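Local coordinates for protein transferrin (Manduca sexta, PDB 6WB6) that carries iron in an insect, binding a single ferric ion per molecule together with a carbonate anion, at residues Thr358-Leu363 against Cys384-Ser389; Val353-Thr358 against Ser402-Val407; Leu363-Ala368 against Val630-Ala635; Ala392-Val397 against Lys417-His422. All blocks are in the same frame, centred on the assembly; numbering follows the deposited sequence.

Contact 1: Thr358-Leu363 against Cys384-Ser389; sequences TSNVAL and CVQENS
Gln-386 and Asn-360 meet because of how each leaves its backbone: Gln-386 places CG opposite its backbone N (chi1 -160°) and runs out extended from there, while Asn-360 keeps CG beside the backbone N (chi1 -67°), so that both amides end up over the first turn of helix 360-375. Their planes stand 75° apart, and the bond they make is weak: Gln-386 NE2 reaches Asn-360 OD1 at 3.1 Å. Gln-386 NE2 also leans on the backbone, 3.3 Å from Ser-359 C. Leu-363 crosses Gln-386 at about a right angle and divides its methyls, CD2 resting on Gln-386 OE1 at 3.6 Å and CD1 on Cys-384 CB, also at 3.6 Å. Farther along, Thr-358 CG2 presses on the carbonyl oxygen of Ser-389, and a CA-H...O contact joins Thr-358 CA to Glu-387 O at 3.2 Å. Ser-359 is the N-cap of the helix, its OG accepting from Ala-362 N at 3.1 Å. The contact joins elements of the beta-alpha-beta unit of strand 352-357, helix 360-375 and strand 381-386, in which Val-357 packs against both Leu-363 and Gln-386, while Glu-387 leads on to helix 390-399.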
loop_
_atom_site.group_PDB
_atom_site.type_symbol
_atom_site.label_atom_id
_atom_site.label_comp_id
_atom_site.label_asym_id
_atom_site.label_seq_id
_atom_site.Cartn_x
_atom_site.Cartn_y
_atom_site.Cartn_z
ATOM N N THR A 358 9.319 -8.857 16.457
ATOM C CA THR A 358 9.467 -9.458 17.776
ATOM C C THR A 358 9.110 -10.936 17.825
ATOM O O THR A 358 8.943 -11.466 18.923
ATOM C CB THR A 358 8.602 -8.734 18.806
ATOM O OG1 THR A 358 7.238 -8.750 18.380
ATOM C CG2 THR A 358 9.051 -7.296 18.988
ATOM N N SER A 359 8.998 -11.621 16.690
ATOM C CA SER A 359 8.711 -13.047 16.738
ATOM C C SER A 359 9.143 -13.687 15.433
ATOM O O SER A 359 9.331 -13.004 14.418
ATOM C CB SER A 359 7.229 -13.305 17.001
ATOM O OG SER A 359 6.453 -13.032 15.859
ATOM N N ASN A 360 9.295 -15.027 15.487
ATOM C CA ASN A 360 9.673 -15.796 14.309
ATOM C C ASN A 360 8.600 -15.709 13.226
ATOM O O ASN A 360 8.918 -15.648 12.032
ATOM C CB ASN A 360 9.918 -17.273 14.658
ATOM C CG ASN A 360 11.133 -17.482 15.531
ATOM O OD1 ASN A 360 12.024 -16.648 15.584
ATOM N ND2 ASN A 360 11.174 -18.618 16.218
ATOM N N VAL A 361 7.326 -15.775 13.611
ATOM C CA VAL A 361 6.283 -15.645 12.603
ATOM C C VAL A 361 6.350 -14.257 11.977
ATOM O O VAL A 361 6.316 -14.110 10.756
ATOM C CB VAL A 361 4.889 -15.945 13.189
ATOM C CG1 VAL A 361 4.546 -15.058 14.326
ATOM C CG2 VAL A 361 3.833 -15.793 12.107
ATOM N N ALA A 362 6.476 -13.221 12.803
ATOM C CA ALA A 362 6.594 -11.871 12.259
ATOM C C ALA A 362 7.821 -11.735 11.372
ATOM O O ALA A 362 7.751 -11.133 10.291
ATOM C CB ALA A 362 6.621 -10.869 13.390
ATOM N N LEU A 363 8.951 -12.307 11.790
ATOM C CA LEU A 363 10.108 -12.355 10.906
ATOM C C LEU A 363 9.751 -12.976 9.556
ATOM O O LEU A 363 10.180 -12.499 8.505
ATOM C CB LEU A 363 11.236 -13.149 11.543
ATOM C CG LEU A 363 12.523 -13.225 10.737
ATOM C CD1 LEU A 363 13.037 -11.852 10.474
ATOM C CD2 LEU A 363 13.574 -14.061 11.505
ATOM N N CYS A 384 14.531 -7.319 7.480
ATOM C CA CYS A 384 13.819 -7.806 8.649
ATOM C C CYS A 384 14.830 -8.177 9.727
ATOM O O CYS A 384 15.761 -8.950 9.473
ATOM C CB CYS A 384 12.954 -9.015 8.261
ATOM S SG CYS A 384 11.848 -8.661 6.863
ATOM N N VAL A 385 14.645 -7.627 10.919
ATOM C CA VAL A 385 15.557 -7.831 12.038
ATOM C C VAL A 385 14.739 -8.178 13.273
ATOM O O VAL A 385 13.734 -7.523 13.567
ATOM C CB VAL A 385 16.425 -6.592 12.293
ATOM C CG1 VAL A 385 17.167 -6.726 13.615
ATOM C CG2 VAL A 385 17.409 -6.419 11.140
ATOM N N GLN A 386 15.175 -9.197 14.003
ATOM C CA GLN A 386 14.347 -9.805 15.035
ATOM C C GLN A 386 14.975 -9.645 16.412
ATOM O O GLN A 386 16.097 -10.106 16.656
ATOM C CB GLN A 386 14.109 -11.282 14.755
ATOM C CG GLN A 386 12.886 -11.811 15.513
ATOM C CD GLN A 386 12.956 -13.279 15.773
ATOM O OE1 GLN A 386 13.733 -13.993 15.144
ATOM N NE2 GLN A 386 12.165 -13.744 16.716
ATOM N N GLU A 387 14.234 -9.033 17.313
ATOM C CA GLU A 387 14.576 -9.010 18.722
ATOM C C GLU A 387 13.467 -9.744 19.452
ATOM O O GLU A 387 12.447 -10.103 18.861
ATOM C CB GLU A 387 14.737 -7.574 19.238
ATOM C CG GLU A 387 15.813 -6.792 18.496
ATOM C CD GLU A 387 17.212 -7.253 18.862
ATOM O OE1 GLU A 387 17.407 -7.746 19.992
ATOM O OE2 GLU A 387 18.099 -7.152 18.000
ATOM N N ASN A 388 13.648 -9.968 20.747
ATOM C CA ASN A 388 12.737 -10.851 21.461
ATOM C C ASN A 388 11.675 -10.091 22.242
ATOM O O ASN A 388 10.864 -10.717 22.929
ATOM C CB ASN A 388 13.528 -11.800 22.364
ATOM C CG ASN A 388 14.038 -13.038 21.610
ATOM O OD1 ASN A 388 13.956 -13.120 20.378
ATOM N ND2 ASN A 388 14.566 -14.005 22.353
ATOM N N SER A 389 11.622 -8.770 22.105
ATOM C CA SER A 389 10.537 -8.007 22.696
ATOM C C SER A 389 10.379 -6.675 21.976
ATOM O O SER A 389 11.229 -6.251 21.189
ATOM C CB SER A 389 10.792 -7.737 24.173
ATOM O OG SER A 389 11.814 -6.781 24.294
#

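Contact 2: Val353-Thr358 against Ser402-Val407; sequences VRLCVT and SDLASV
Leu-355 and Leu-404 form a single parallel beta bridge in the second transferrin-like half of the chain, where strand 352-357 meets residues 402-407. Backbone bonds set the register. Leu-404 N donates to Arg-354 O at 3.2 Å, and Cys-356 N returns a bond to Leu-404 O at 2.8 Å; the carbonyl of Arg-354 accepts a second donor, Asp-403 N, which lies in the carbonyl plane on a lone pair.

Charge reinforces this end. Arg-354 grips Asp-403 side-on, NE to OD2 at 3.0 Å and NH2 to OD1 at 2.9 Å. Both oxygens lie in the guanidinium plane yet are met from above the carboxylate, the two planes being 50° apart. With the carboxylate so tilted, the anti lone pair of OD2 takes the backbone N of Arg-354 at 2.8 Å. Ser-402 N sits over the centre of one guanidinium face, and NH1 is held by Asn-400 O. A methionine here would probably leave the buried Asp-403 carboxylate without its charged mate, held across the contact by the backbone N alone.

Apolar packing continues on the bridge. With CG between its backbone N and carbonyl carbon (chi1 66°), Leu-404 directs CD2 onto Val-353 CG2 at 3.6 Å, while its CG meets Leu-355 CD1. Cys-356 CB touches Ala-405 CB, and its sulfur is tied to Cys-393. Beyond the bridge a water takes over, donating to Cys-356 O at 2.6 Å and accepting from Ser-406 N at 3.1 Å.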
loop_
_atom_site.group_PDB
_atom_site.type_symbol
_atom_site.label_atom_id
_atom_site.label_comp_id
_atom_site.label_asym_id
_atom_site.label_seq_id
_atom_site.Cartn_x
_atom_site.Cartn_y
_atom_site.Cartn_z
ATOM N N VAL A 353 15.651 -0.423 4.388
ATOM C CA VAL A 353 14.922 -0.056 5.586
ATOM C C VAL A 353 14.718 -1.335 6.402
ATOM O O VAL A 353 14.175 -2.336 5.901
ATOM C CB VAL A 353 13.603 0.646 5.242
ATOM C CG1 VAL A 353 12.677 -0.254 4.439
ATOM C CG2 VAL A 353 12.909 1.138 6.498
ATOM N N ARG A 354 15.194 -1.315 7.640
ATOM C CA ARG A 354 15.206 -2.497 8.503
ATOM C C ARG A 354 14.067 -2.354 9.497
ATOM O O ARG A 354 14.089 -1.456 10.345
ATOM C CB ARG A 354 16.536 -2.652 9.236
ATOM C CG ARG A 354 17.751 -2.679 8.340
ATOM C CD ARG A 354 19.010 -2.473 9.136
ATOM N NE ARG A 354 19.050 -1.102 9.663
ATOM C CZ ARG A 354 19.954 -0.649 10.526
ATOM N NH1 ARG A 354 20.904 -1.458 10.989
ATOM N NH2 ARG A 354 19.886 0.611 10.954
ATOM N N LEU A 355 13.051 -3.192 9.352
ATOM C CA LEU A 355 11.943 -3.221 10.293
ATOM C C LEU A 355 12.275 -4.217 11.389
ATOM O O LEU A 355 12.677 -5.346 11.097
ATOM C CB LEU A 355 10.639 -3.633 9.620
ATOM C CG LEU A 355 9.497 -3.927 10.604
ATOM C CD1 LEU A 355 9.104 -2.708 11.390
ATOM C CD2 LEU A 355 8.289 -4.537 9.883
ATOM N N CYS A 356 12.098 -3.808 12.634
ATOM C CA CYS A 356 12.353 -4.699 13.753
ATOM C C CYS A 356 11.066 -5.441 14.083
ATOM O O CYS A 356 10.001 -4.825 14.201
ATOM C CB CYS A 356 12.856 -3.932 14.968
ATOM S SG CYS A 356 13.445 -5.084 16.268
ATOM N N VAL A 357 11.159 -6.767 14.168
ATOM C CA VAL A 357 10.038 -7.632 14.497
ATOM C C VAL A 357 10.366 -8.386 15.781
ATOM O O VAL A 357 11.529 -8.561 16.145
ATOM C CB VAL A 357 9.738 -8.618 13.357
ATOM C CG1 VAL A 357 9.477 -7.866 12.061
ATOM C CG2 VAL A 357 10.902 -9.558 13.177
ATOM N N THR A 358 9.319 -8.857 16.457
ATOM C CA THR A 358 9.467 -9.458 17.776
ATOM C C THR A 358 9.110 -10.936 17.825
ATOM O O THR A 358 8.943 -11.466 18.923
ATOM C CB THR A 358 8.602 -8.734 18.806
ATOM O OG1 THR A 358 7.238 -8.750 18.380
ATOM C CG2 THR A 358 9.051 -7.296 18.988
ATOM N N SER A 402 18.154 -1.228 13.932
ATOM C CA SER A 402 16.968 -1.215 13.097
ATOM C C SER A 402 16.671 0.228 12.736
ATOM O O SER A 402 17.186 1.163 13.353
ATOM C CB SER A 402 15.753 -1.822 13.807
ATOM O OG SER A 402 16.098 -3.010 14.494
ATOM N N ASP A 403 15.811 0.399 11.740
ATOM C CA ASP A 403 15.339 1.715 11.349
ATOM C C ASP A 403 13.926 1.999 11.828
ATOM O O ASP A 403 13.552 3.170 11.933
ATOM C CB ASP A 403 15.402 1.851 9.827
ATOM C CG ASP A 403 16.801 1.595 9.290
ATOM O OD1 ASP A 403 17.750 2.263 9.778
ATOM O OD2 ASP A 403 16.955 0.708 8.415
ATOM N N LEU A 404 13.117 0.977 12.102
ATOM C CA LEU A 404 11.821 1.261 12.698
ATOM C C LEU A 404 11.291 0.037 13.416
ATOM O O LEU A 404 11.687 -1.097 13.149
ATOM C CB LEU A 404 10.785 1.737 11.659
ATOM C CG LEU A 404 10.341 0.743 10.584
ATOM C CD1 LEU A 404 9.207 1.331 9.708
ATOM C CD2 LEU A 404 11.488 0.318 9.713
ATOM N N ALA A 405 10.331 0.304 14.285
ATOM C CA ALA A 405 9.709 -0.695 15.116
ATOM C C ALA A 405 8.378 -0.114 15.523
ATOM O O ALA A 405 8.201 1.109 15.538
ATOM C CB ALA A 405 10.577 -1.036 16.331
ATOM N N SER A 406 7.442 -1.001 15.825
ATOM C CA SER A 406 6.098 -0.615 16.202
ATOM C C SER A 406 5.953 -0.639 17.714
ATOM O O SER A 406 6.684 -1.322 18.425
ATOM C CB SER A 406 5.044 -1.544 15.580
ATOM O OG SER A 406 5.242 -2.888 15.978
ATOM N N VAL A 407 4.954 0.089 18.176
ATOM C CA VAL A 407 4.617 0.209 19.579
ATOM C C VAL A 407 3.128 0.524 19.626
ATOM O O VAL A 407 2.585 1.164 18.717
ATOM C CB VAL A 407 5.543 1.267 20.236
ATOM C CG1 VAL A 407 5.563 2.546 19.403
ATOM C CG2 VAL A 407 5.165 1.549 21.662
HETATM O O HOH W 1 8.260 -3.966 15.924
#

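Contact 3: Leu363-Ala368 against Val630-Ala635; sequences LSKCRA and VIFNNA
Lys-365 and Cys-366 of helix 360-375 face Val-630 and Ile-631 with CA atoms 7.5 Å apart for Lys-365 and Val-630, and the loop turns sharply there, Ile-631 adopting phi 67° and psi -57°, with a weak bond from Phe-632 N back to Val-630 O. The lysine carries the contact. Every torsion of its side chain is close to 180°, and this fully stretched rod slants past Val-630, its CD lying 3.7 Å from Val-630 CG1, until NZ reaches Val-630 O at 2.9 Å. The donor lies in the carbonyl plane, and the ammonium group is bound a second time by Ile-620 O, so a buried charge is shared between two loop carbonyls. NZ also lies at the edge of the Phe-632 ring, near its plane, 4.4 Å from CD2. A leucine in its place would probably leave the carbonyls of Val-630 and Ile-620 without their common donor and open a gap beside the turn.

Ile-631 supplies the greasy half. Its CD1 nestles against the helix, 3.7 Å from Cys-366 N and 3.8 Å from Cys-366 CB, whereas its CG2 sits over one face of the Phe-632 ring, toward the rim. That ring in turn meets Trp-588. The backbone angles at Ile-631 and the short Phe-632-to-Val-630 link are those of a classic gamma turn, a feature also found in vertebrate transferrin lobes; here a helix lysine secures it.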
loop_
_atom_site.group_PDB
_atom_site.type_symbol
_atom_site.label_atom_id
_atom_site.label_comp_id
_atom_site.label_asym_id
_atom_site.label_seq_id
_atom_site.Cartn_x
_atom_site.Cartn_y
_atom_site.Cartn_z
ATOM N N LEU A 363 8.951 -12.307 11.790
ATOM C CA LEU A 363 10.108 -12.355 10.906
ATOM C C LEU A 363 9.751 -12.976 9.556
ATOM O O LEU A 363 10.180 -12.499 8.505
ATOM C CB LEU A 363 11.236 -13.149 11.543
ATOM C CG LEU A 363 12.523 -13.225 10.737
ATOM C CD1 LEU A 363 13.037 -11.852 10.474
ATOM C CD2 LEU A 363 13.574 -14.061 11.505
ATOM N N SER A 364 9.029 -14.095 9.566
ATOM C CA SER A 364 8.731 -14.732 8.294
ATOM C C SER A 364 7.745 -13.897 7.484
ATOM O O SER A 364 7.848 -13.861 6.256
ATOM C CB SER A 364 8.202 -16.139 8.515
ATOM O OG SER A 364 7.120 -16.099 9.413
ATOM N N LYS A 365 6.805 -13.220 8.148
ATOM C CA LYS A 365 5.883 -12.354 7.424
ATOM C C LYS A 365 6.623 -11.165 6.836
ATOM O O LYS A 365 6.375 -10.768 5.688
ATOM C CB LYS A 365 4.743 -11.893 8.348
ATOM C CG LYS A 365 3.668 -11.063 7.625
ATOM C CD LYS A 365 2.499 -10.654 8.510
ATOM C CE LYS A 365 1.586 -9.695 7.748
ATOM N NZ LYS A 365 0.318 -9.316 8.456
ATOM N N CYS A 366 7.567 -10.609 7.592
ATOM C CA CYS A 366 8.364 -9.493 7.089
ATOM C C CYS A 366 9.204 -9.910 5.885
ATOM O O CYS A 366 9.369 -9.143 4.926
ATOM C CB CYS A 366 9.245 -8.960 8.218
ATOM S SG CYS A 366 10.330 -7.641 7.740
ATOM N N ARG A 367 9.722 -11.140 5.895
ATOM C CA ARG A 367 10.539 -11.593 4.774
ATOM C C ARG A 367 9.697 -11.855 3.532
ATOM O O ARG A 367 10.154 -11.594 2.417
ATOM C CB ARG A 367 11.315 -12.844 5.155
ATOM C CG ARG A 367 12.498 -12.512 6.071
ATOM C CD ARG A 367 13.280 -13.771 6.492
ATOM N NE ARG A 367 14.456 -13.406 7.278
ATOM C CZ ARG A 367 15.051 -14.208 8.152
ATOM N NH1 ARG A 367 14.578 -15.439 8.360
ATOM N NH2 ARG A 367 16.121 -13.773 8.819
ATOM N N ALA A 368 8.494 -12.421 3.693
ATOM C CA ALA A 368 7.628 -12.623 2.532
ATOM C C ALA A 368 7.157 -11.278 1.997
ATOM O O ALA A 368 7.120 -11.060 0.785
ATOM C CB ALA A 368 6.439 -13.522 2.900
ATOM N N VAL A 630 -0.105 -9.998 13.086
ATOM C CA VAL A 630 1.328 -10.092 12.875
ATOM C C VAL A 630 1.786 -8.837 12.135
ATOM O O VAL A 630 1.331 -8.571 11.017
ATOM C CB VAL A 630 1.686 -11.359 12.096
ATOM C CG1 VAL A 630 3.175 -11.530 12.081
ATOM C CG2 VAL A 630 1.006 -12.584 12.720
ATOM N N ILE A 631 2.694 -8.076 12.755
ATOM C CA ILE A 631 3.220 -6.805 12.233
ATOM C C ILE A 631 2.133 -5.744 12.208
ATOM O O ILE A 631 2.297 -4.667 12.785
ATOM C CB ILE A 631 3.844 -6.942 10.831
ATOM C CG1 ILE A 631 5.028 -7.906 10.887
ATOM C CG2 ILE A 631 4.335 -5.570 10.351
ATOM C CD1 ILE A 631 5.771 -8.104 9.618
ATOM N N PHE A 632 1.032 -6.019 11.520
ATOM C CA PHE A 632 -0.108 -5.115 11.491
ATOM C C PHE A 632 -1.282 -5.793 12.168
ATOM O O PHE A 632 -1.406 -7.020 12.145
ATOM C CB PHE A 632 -0.491 -4.708 10.043
ATOM C CG PHE A 632 0.693 -4.198 9.209
ATOM C CD1 PHE A 632 1.181 -2.919 9.383
ATOM C CD2 PHE A 632 1.299 -5.015 8.283
ATOM C CE1 PHE A 632 2.267 -2.462 8.670
ATOM C CE2 PHE A 632 2.377 -4.571 7.543
ATOM C CZ PHE A 632 2.865 -3.279 7.733
ATOM N N ASN A 633 -2.162 -4.994 12.754
ATOM C CA ASN A 633 -3.404 -5.570 13.238
ATOM C C ASN A 633 -4.303 -5.898 12.062
ATOM O O ASN A 633 -4.374 -5.139 11.092
ATOM C CB ASN A 633 -4.104 -4.621 14.188
ATOM C CG ASN A 633 -3.368 -4.502 15.488
ATOM O OD1 ASN A 633 -3.241 -5.486 16.202
ATOM N ND2 ASN A 633 -2.837 -3.314 15.782
ATOM N N ASN A 634 -4.974 -7.047 12.145
ATOM C CA ASN A 634 -5.919 -7.440 11.097
ATOM C C ASN A 634 -6.956 -6.356 10.839
ATOM O O ASN A 634 -7.483 -6.265 9.734
ATOM C CB ASN A 634 -6.628 -8.754 11.469
ATOM C CG ASN A 634 -5.721 -9.982 11.374
ATOM O OD1 ASN A 634 -4.501 -9.916 11.611
ATOM N ND2 ASN A 634 -6.325 -11.126 11.049
ATOM N N ALA A 635 -7.251 -5.516 11.830
ATOM C CA ALA A 635 -8.231 -4.452 11.645
ATOM C C ALA A 635 -7.688 -3.264 10.859
ATOM O O ALA A 635 -8.474 -2.406 10.434
ATOM C CB ALA A 635 -8.738 -3.949 12.999
#

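Contact 4: Ala392-Val397 against Lys417-His422; sequences ACLKSV and KKYNLH
Tyr-419 lies flat on helix 390-399, the broad piece in a packing of that helix against the C-terminal end of helix 411-419 and the turn that follows. One ring face rests on the peptide joining Leu-394 to Lys-395, whose nitrogen stands 3.7 Å above the plane, over the ring centre. Flanking side chains form a shallow saddle for the ring: Leu-394 CB meets CE2 of Tyr-419 at 3.4 Å on one side, Lys-395 CB meets its CE1 at 3.7 Å on the other. The opposite face carries Lys-418 CG, so the ring is sandwiched. The hydroxyl hydrogen-bonds Asp-391, and the two covered faces hold the ring's rotation.

Two residues on, past Asn-420 with its positive phi, Leu-421 forms the second bump. Its forked end enters the hollow between Leu-394 and Val-397, one helical turn apart: CD1 touches Leu-394 CD2 at 3.8 Å and also lies against the carbonyl oxygen of Leu-394. Val-589 of strand 587-590 touches both leucines. Val-397 holds CG1 anti to its backbone N (chi1 -180°), which sends that methyl to the other prong. There the fit is tight, Val-397 CG1 and Leu-421 CD2 standing 3.5 Å apart, closer than usual for two methyl carbons.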
loop_
_atom_site.group_PDB
_atom_site.type_symbol
_atom_site.label_atom_id
_atom_site.label_comp_id
_atom_site.label_asym_id
_atom_site.label_seq_id
_atom_site.Cartn_x
_atom_site.Cartn_y
_atom_site.Cartn_z
ATOM N N ALA A 392 13.109 -4.410 23.250
ATOM C CA ALA A 392 14.378 -4.676 22.577
ATOM C C ALA A 392 14.366 -4.191 21.137
ATOM O O ALA A 392 15.423 -3.850 20.597
ATOM C CB ALA A 392 14.719 -6.161 22.607
ATOM N N CYS A 393 13.198 -4.184 20.482
ATOM C CA CYS A 393 13.127 -3.580 19.156
ATOM C C CYS A 393 13.326 -2.076 19.248
ATOM O O CYS A 393 13.979 -1.475 18.387
ATOM C CB CYS A 393 11.782 -3.894 18.483
ATOM S SG CYS A 393 11.805 -5.358 17.470
ATOM N N LEU A 394 12.733 -1.449 20.265
ATOM C CA LEU A 394 12.893 -0.013 20.435
ATOM C C LEU A 394 14.341 0.340 20.716
ATOM O O LEU A 394 14.890 1.267 20.121
ATOM C CB LEU A 394 11.991 0.488 21.557
ATOM C CG LEU A 394 10.508 0.332 21.266
ATOM C CD1 LEU A 394 9.762 0.631 22.539
ATOM C CD2 LEU A 394 10.070 1.254 20.108
ATOM N N LYS A 395 14.971 -0.355 21.658
ATOM C CA LYS A 395 16.398 -0.142 21.863
ATOM C C LYS A 395 17.150 -0.299 20.558
ATOM O O LYS A 395 18.105 0.435 20.290
ATOM C CB LYS A 395 16.944 -1.124 22.895
ATOM C CG LYS A 395 18.458 -1.093 23.075
ATOM C CD LYS A 395 18.985 0.302 23.498
ATOM C CE LYS A 395 20.369 0.193 24.179
ATOM N NZ LYS A 395 21.126 1.508 24.260
ATOM N N SER A 396 16.769 -1.287 19.754
ATOM C CA SER A 396 17.532 -1.539 18.544
ATOM C C SER A 396 17.392 -0.384 17.571
ATOM O O SER A 396 18.365 -0.014 16.901
ATOM C CB SER A 396 17.086 -2.850 17.896
ATOM O OG SER A 396 17.696 -3.054 16.630
ATOM N N VAL A 397 16.196 0.200 17.462
ATOM C CA VAL A 397 16.054 1.383 16.612
ATOM C C VAL A 397 16.976 2.496 17.121
ATOM O O VAL A 397 17.712 3.123 16.354
ATOM C CB VAL A 397 14.582 1.828 16.539
ATOM C CG1 VAL A 397 14.403 3.085 15.637
ATOM C CG2 VAL A 397 13.699 0.691 15.964
ATOM N N LYS A 417 10.341 9.147 25.159
ATOM C CA LYS A 417 11.106 9.632 26.303
ATOM C C LYS A 417 12.326 8.756 26.521
ATOM O O LYS A 417 13.405 9.247 26.855
ATOM C CB LYS A 417 10.243 9.646 27.570
ATOM C CG LYS A 417 10.059 11.011 28.207
ATOM N N LYS A 418 12.179 7.456 26.300
ATOM C CA LYS A 418 13.168 6.499 26.769
ATOM C C LYS A 418 14.254 6.259 25.738
ATOM O O LYS A 418 15.428 6.123 26.106
ATOM C CB LYS A 418 12.473 5.176 27.132
ATOM C CG LYS A 418 13.396 3.952 27.208
ATOM C CD LYS A 418 13.840 3.692 28.600
ATOM C CE LYS A 418 12.769 2.941 29.353
ATOM N NZ LYS A 418 13.011 1.483 29.232
ATOM N N TYR A 419 13.874 6.188 24.473
ATOM C CA TYR A 419 14.808 5.857 23.380
ATOM C C TYR A 419 14.989 6.969 22.379
ATOM O O TYR A 419 15.584 6.706 21.398
ATOM C CB TYR A 419 14.272 4.671 22.614
ATOM C CG TYR A 419 14.293 3.444 23.447
ATOM C CD1 TYR A 419 15.500 2.965 23.901
ATOM C CD2 TYR A 419 13.121 2.845 23.840
ATOM C CE1 TYR A 419 15.555 1.851 24.684
ATOM C CE2 TYR A 419 13.158 1.680 24.564
ATOM C CZ TYR A 419 14.372 1.269 25.055
ATOM O OH TYR A 419 14.454 0.212 25.833
ATOM N N ASN A 420 14.488 8.150 22.679
ATOM C CA ASN A 420 14.564 9.290 21.770
ATOM C C ASN A 420 14.149 8.902 20.351
ATOM O O ASN A 420 14.778 9.292 19.359
ATOM C CB ASN A 420 15.961 9.895 21.779
ATOM C CG ASN A 420 15.973 11.290 21.251
ATOM O OD1 ASN A 420 14.925 11.950 21.183
ATOM N ND2 ASN A 420 17.162 11.768 20.867
ATOM N N LEU A 421 13.079 8.123 20.256
ATOM C CA LEU A 421 12.461 7.790 18.985
ATOM C C LEU A 421 11.252 8.679 18.764
ATOM O O LEU A 421 10.778 9.359 19.673
ATOM C CB LEU A 421 12.055 6.315 18.959
ATOM C CG LEU A 421 13.185 5.353 19.316
ATOM C CD1 LEU A 421 12.623 3.943 19.488
ATOM C CD2 LEU A 421 14.226 5.402 18.230
ATOM N N HIS A 422 10.717 8.629 17.544
ATOM C CA HIS A 422 9.575 9.450 17.195
ATOM C C HIS A 422 8.707 8.713 16.180
ATOM O O HIS A 422 9.224 7.943 15.359
ATOM C CB HIS A 422 10.039 10.797 16.622
ATOM C CG HIS A 422 10.612 10.698 15.242
ATOM N ND1 HIS A 422 11.937 10.388 15.001
ATOM C CD2 HIS A 422 10.042 10.881 14.026
ATOM C CE1 HIS A 422 12.160 10.392 13.700
ATOM N NE2 HIS A 422 11.025 10.687 13.083
#

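Two disulfides tie these contacts into pairs, and the strand pairing of contacts 1 and 2 joins the pairs. Cys-384 SG and Cys-366 SG, 2.0 Å apart, join contact 1 to contact 3; Cys-356 SG and Cys-393 SG, 2.1 Å apart, join contact 2 to contact 4, helped by a probable hydrogen bond between Ser-402 OG and Ser-396 OG at 2.7 Å. Contacts 1 and 2 share Thr-358 and meet along neighbouring parallel strands, where Val-385 O lies 2.8 Å from Val-357 N. Contacts 3 and 4 do not touch, their nearest atoms being about 9 Å apart. All four belong to the second transferrin-like half, away from the iron and carbonate held by Tyr-90 and Tyr-204 in the first.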